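Side-chain contact in peridinin-chlorophyll A protein (Amphidinium carterae, PDB 2C9E), which binds peridinin and chlorophyll a and probably serves as a water-soluble antenna that captures blue-green light: residues A[11-16]-A[135-140]. Residues are numbered along the deposited sequence; the frame is centred on the assembly and turned at random.
Sequences SDATYP and AEKAYD. With DGD (digalactosyl diacyl glycerol (dgdg)), chain G.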
loop_
_atom_site.group_PDB
_atom_site.type_symbol
_atom_site.label_atom_id
_atom_site.label_comp_id
_atom_site.label_asym_id
_atom_site.label_seq_id
_atom_site.Cartn_x
_atom_site.Cartn_y
_atom_site.Cartn_z
ATOM N N SER A 11 5.863 -11.221 -19.309
ATOM C CA SER A 11 5.187 -12.265 -18.526
ATOM C C SER A 11 5.852 -13.619 -18.725
ATOM O O SER A 11 6.111 -14.371 -17.773
ATOM C CB SER A 11 3.716 -12.354 -18.968
ATOM O OG SER A 11 2.998 -11.196 -18.594
ATOM N N ASP A 12 6.099 -13.949 -19.978
ATOM C CA ASP A 12 6.766 -15.195 -20.299
ATOM C C ASP A 12 8.132 -15.284 -19.623
ATOM O O ASP A 12 8.532 -16.311 -19.098
ATOM C CB ASP A 12 6.967 -15.300 -21.813
ATOM C CG ASP A 12 5.696 -15.621 -22.533
ATOM O OD1 ASP A 12 4.876 -16.290 -21.875
ATOM O OD2 ASP A 12 5.513 -15.242 -23.734
ATOM N N ALA A 13 8.879 -14.191 -19.682
ATOM C CA ALA A 13 10.205 -14.200 -19.133
ATOM C C ALA A 13 10.289 -14.295 -17.612
ATOM O O ALA A 13 11.273 -14.835 -17.068
ATOM C CB ALA A 13 10.961 -12.939 -19.633
ATOM N N THR A 14 9.251 -13.796 -16.933
ATOM C CA THR A 14 9.274 -13.706 -15.486
ATOM C C THR A 14 8.543 -14.760 -14.676
ATOM O O THR A 14 8.912 -15.027 -13.505
ATOM C CB THR A 14 8.768 -12.330 -15.065
ATOM O OG1 THR A 14 7.490 -12.076 -15.666
ATOM C CG2 THR A 14 9.724 -11.262 -15.521
ATOM N N TYR A 15 7.529 -15.373 -15.294
ATOM C CA TYR A 15 6.732 -16.369 -14.616
ATOM C C TYR A 15 7.596 -17.453 -14.011
ATOM O O TYR A 15 7.412 -17.788 -12.855
ATOM C CB TYR A 15 5.687 -16.993 -15.565
ATOM C CG TYR A 15 4.675 -17.821 -14.821
ATOM C CD1 TYR A 15 3.596 -17.215 -14.160
ATOM C CD2 TYR A 15 4.833 -19.207 -14.692
ATOM C CE1 TYR A 15 2.704 -17.958 -13.394
ATOM C CE2 TYR A 15 3.942 -19.970 -13.918
ATOM C CZ TYR A 15 2.879 -19.345 -13.273
ATOM O OH TYR A 15 2.004 -20.100 -12.505
ATOM N N PRO A 16 8.568 -18.009 -14.764
ATOM C CA PRO A 16 9.421 -19.078 -14.186
ATOM C C PRO A 16 10.260 -18.606 -13.001
ATOM O O PRO A 16 10.582 -19.378 -12.096
ATOM C CB PRO A 16 10.309 -19.525 -15.376
ATOM C CG PRO A 16 9.522 -19.148 -16.571
ATOM C CD PRO A 16 8.934 -17.775 -16.178
ATOM N N ALA A 135 17.397 -14.026 -14.821
ATOM C CA ALA A 135 17.037 -12.639 -14.471
ATOM C C ALA A 135 17.523 -11.641 -15.581
ATOM O O ALA A 135 16.842 -10.680 -15.902
ATOM C CB ALA A 135 17.676 -12.262 -13.088
ATOM N N GLU A 136 18.692 -11.876 -16.162
ATOM C CA GLU A 136 19.184 -10.951 -17.188
ATOM C C GLU A 136 18.255 -10.886 -18.376
ATOM O O GLU A 136 17.950 -9.800 -18.881
ATOM C CB GLU A 136 20.594 -11.328 -17.602
ATOM C CG GLU A 136 21.588 -10.920 -16.520
ATOM C CD GLU A 136 22.891 -11.721 -16.556
ATOM O OE1 GLU A 136 23.140 -12.453 -17.571
ATOM O OE2 GLU A 136 23.647 -11.616 -15.556
ATOM N N LYS A 137 17.801 -12.060 -18.807
ATOM C CA LYS A 137 16.865 -12.187 -19.905
ATOM C C LYS A 137 15.542 -11.487 -19.495
ATOM O O LYS A 137 14.939 -10.768 -20.285
ATOM C CB LYS A 137 16.647 -13.683 -20.210
ATOM C CG LYS A 137 15.555 -13.981 -21.257
ATOM C CD LYS A 137 15.608 -15.438 -21.657
ATOM C CE LYS A 137 14.236 -15.925 -21.941
ATOM N NZ LYS A 137 13.616 -16.331 -20.607
ATOM N N ALA A 138 15.091 -11.701 -18.270
ATOM C CA ALA A 138 13.885 -11.034 -17.789
ATOM C C ALA A 138 14.046 -9.484 -17.829
ATOM O O ALA A 138 13.145 -8.765 -18.265
ATOM C CB ALA A 138 13.592 -11.488 -16.371
ATOM N N TYR A 139 15.195 -8.983 -17.392
ATOM C CA TYR A 139 15.425 -7.540 -17.384
ATOM C C TYR A 139 15.435 -6.979 -18.796
ATOM O O TYR A 139 14.916 -5.888 -19.053
ATOM C CB TYR A 139 16.744 -7.174 -16.667
ATOM C CG TYR A 139 16.998 -5.668 -16.628
ATOM C CD1 TYR A 139 16.119 -4.808 -15.956
ATOM C CD2 TYR A 139 18.083 -5.106 -17.292
ATOM C CE1 TYR A 139 16.319 -3.451 -15.953
ATOM C CE2 TYR A 139 18.290 -3.736 -17.295
ATOM C CZ TYR A 139 17.407 -2.924 -16.620
ATOM O OH TYR A 139 17.639 -1.574 -16.559
ATOM N N ASP A 140 16.023 -7.693 -19.741
ATOM C CA ASP A 140 15.959 -7.133 -21.081
ATOM C C ASP A 140 14.523 -7.055 -21.581
ATOM O O ASP A 140 14.165 -6.098 -22.270
ATOM C CB ASP A 140 16.901 -7.857 -22.060
ATOM C CG ASP A 140 18.149 -6.989 -22.356
ATOM O OD1 ASP A 140 19.040 -6.876 -21.474
ATOM O OD2 ASP A 140 18.201 -6.329 -23.433
HETATM C C1A DGD G . 12.691 -0.510 -9.281
HETATM C C2A DGD G . 11.843 -0.822 -8.073
HETATM C C3A DGD G . 11.326 0.477 -7.365
HETATM C C4A DGD G . 10.184 0.190 -6.432
HETATM C C5A DGD G . 9.199 1.341 -6.368
HETATM C C6A DGD G . 8.152 1.158 -5.303
HETATM C C7A DGD G . 7.164 0.032 -5.601
HETATM C C8A DGD G . 6.413 -0.486 -4.308
HETATM C C9A DGD G . 4.871 -0.095 -4.305
HETATM C CAA DGD G . 4.003 -1.232 -4.788
HETATM C CBA DGD G . 2.480 -1.033 -4.777
HETATM C CCA DGD G . 1.803 -0.794 -3.427
HETATM C CDA DGD G . 0.265 -0.773 -3.665
HETATM C CEA DGD G . -0.599 -0.584 -2.409
HETATM C CFA DGD G . -0.564 -1.779 -1.405
HETATM C CGA DGD G . -1.776 -2.711 -1.593
HETATM C CHA DGD G . -1.586 -4.090 -0.966
HETATM C CIA DGD G . -0.209 -4.705 -1.161
HETATM O O1A DGD G . 13.161 0.631 -9.362
HETATM C C1B DGD G . 13.926 -4.302 -12.418
HETATM C C2B DGD G . 12.772 -5.124 -12.931
HETATM C C3B DGD G . 12.924 -6.602 -12.596
HETATM C C4B DGD G . 13.918 -7.280 -13.540
HETATM C C5B DGD G . 13.548 -8.707 -13.865
HETATM C C6B DGD G . 14.580 -9.647 -13.257
HETATM C C7B DGD G . 13.932 -10.651 -12.288
HETATM C C8B DGD G . 12.462 -10.825 -12.547
HETATM C C9B DGD G . 11.616 -10.508 -11.331
HETATM C CAB DGD G . 10.679 -11.694 -11.060
HETATM C CBB DGD G . 9.702 -11.395 -9.986
HETATM C CCB DGD G . 8.381 -11.988 -10.341
HETATM C CDB DGD G . 7.301 -10.930 -10.438
HETATM C CEB DGD G . 7.113 -10.530 -11.850
HETATM C CFB DGD G . 8.061 -9.455 -12.267
HETATM C CGB DGD G . 7.791 -8.153 -11.526
HETATM C CHB DGD G . 8.923 -7.161 -11.759
HETATM C CIB DGD G . 10.000 -7.202 -10.658
HETATM O O1B DGD G . 14.862 -4.882 -11.821
HETATM O O1G DGD G . 13.402 -1.453 -9.849
HETATM C C1G DGD G . 14.136 -1.024 -10.948
HETATM C C2G DGD G . 14.751 -2.286 -11.555
HETATM O O2G DGD G . 13.631 -3.045 -12.165
HETATM C C3G DGD G . 15.805 -1.859 -12.587
HETATM O O3G DGD G . 16.897 -1.477 -11.715
HETATM C C1D DGD G . 17.964 -0.831 -12.373
HETATM C C2D DGD G . 18.846 -0.063 -11.327
HETATM O O2D DGD G . 18.070 0.971 -10.719
HETATM C C3D DGD G . 19.987 0.590 -12.069
HETATM O O3D DGD G . 20.818 1.320 -11.144
HETATM C C4D DGD G . 20.779 -0.450 -12.874
HETATM O O4D DGD G . 21.427 -1.366 -12.007
HETATM C C5D DGD G . 19.823 -1.239 -13.745
HETATM O O5D DGD G . 21.459 -2.137 -15.237
HETATM C C6D DGD G . 20.525 -2.485 -14.236
HETATM O O6D DGD G . 18.749 -1.826 -13.015
HETATM C C1E DGD G . 22.731 -2.755 -14.978
HETATM C C2E DGD G . 23.831 -1.831 -15.472
HETATM O O2E DGD G . 23.776 -0.588 -14.737
HETATM C C3E DGD G . 23.555 -1.575 -16.993
HETATM O O3E DGD G . 24.613 -0.798 -17.567
HETATM C C4E DGD G . 23.468 -2.931 -17.687
HETATM O O4E DGD G . 24.678 -3.644 -17.439
HETATM C C5E DGD G . 22.303 -3.718 -17.051
HETATM O O6E DGD G . 22.796 -3.982 -15.741
HETATM C C6E DGD G . 22.089 -5.053 -17.775
HETATM O O5E DGD G . 21.442 -4.859 -19.036
HETATM O O HOH W 1 10.786 -17.774 -19.655
HETATM O O HOH W 2 13.763 -15.105 -18.056
#
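Ala13 and Ala138 meet in an apolar helix-helix contact at the edge of the pigment-filled fold, joining helix 2-18 to helix 132-152. The short axes run roughly antiparallel, at 149°, and approach to 8.7 Å, a closeness that small residues allow: Ala13 CB rests 3.9 Å from Ala138 CA. Beside it the Thr14 methyl CG2 lies 4.0 Å from Ala138 CB. With chi1 at 53°, Thr14 OG1 sits between its own backbone N and carbonyl carbon and bonds to Phe10 O, which sets CG2 beside the backbone N, anti to the carbonyl carbon, facing Ala138. At the solvent-exposed Lys137 no direct hydrogen bond crosses; instead one water donates to Ala13 O and accepts from Lys137 NZ at 2.8 Å, while a second, held by Asp12 O, reaches NZ weakly. The other flank belongs to the digalactosyl diacyl glycerol, whose acyl carbon C5B lies 3.7 Å from Ala138 CB and whose CEB lies 4.0 Å from Thr14 CB. Tyr139, its CG anti to the backbone N (chi1 -179°), lies along the lipid head: its OH is 3.6 Å from C5D, and sugar oxygen O5E lies in plane at the ring edge. Replacing Tyr139 with alanine would probably open a gap beside the glycerol and first galactose, leaving the head group freer to move. This close antiparallel pair forms part of the lipid pocket wall in the all-helical peridinin-chlorophyll protein fold.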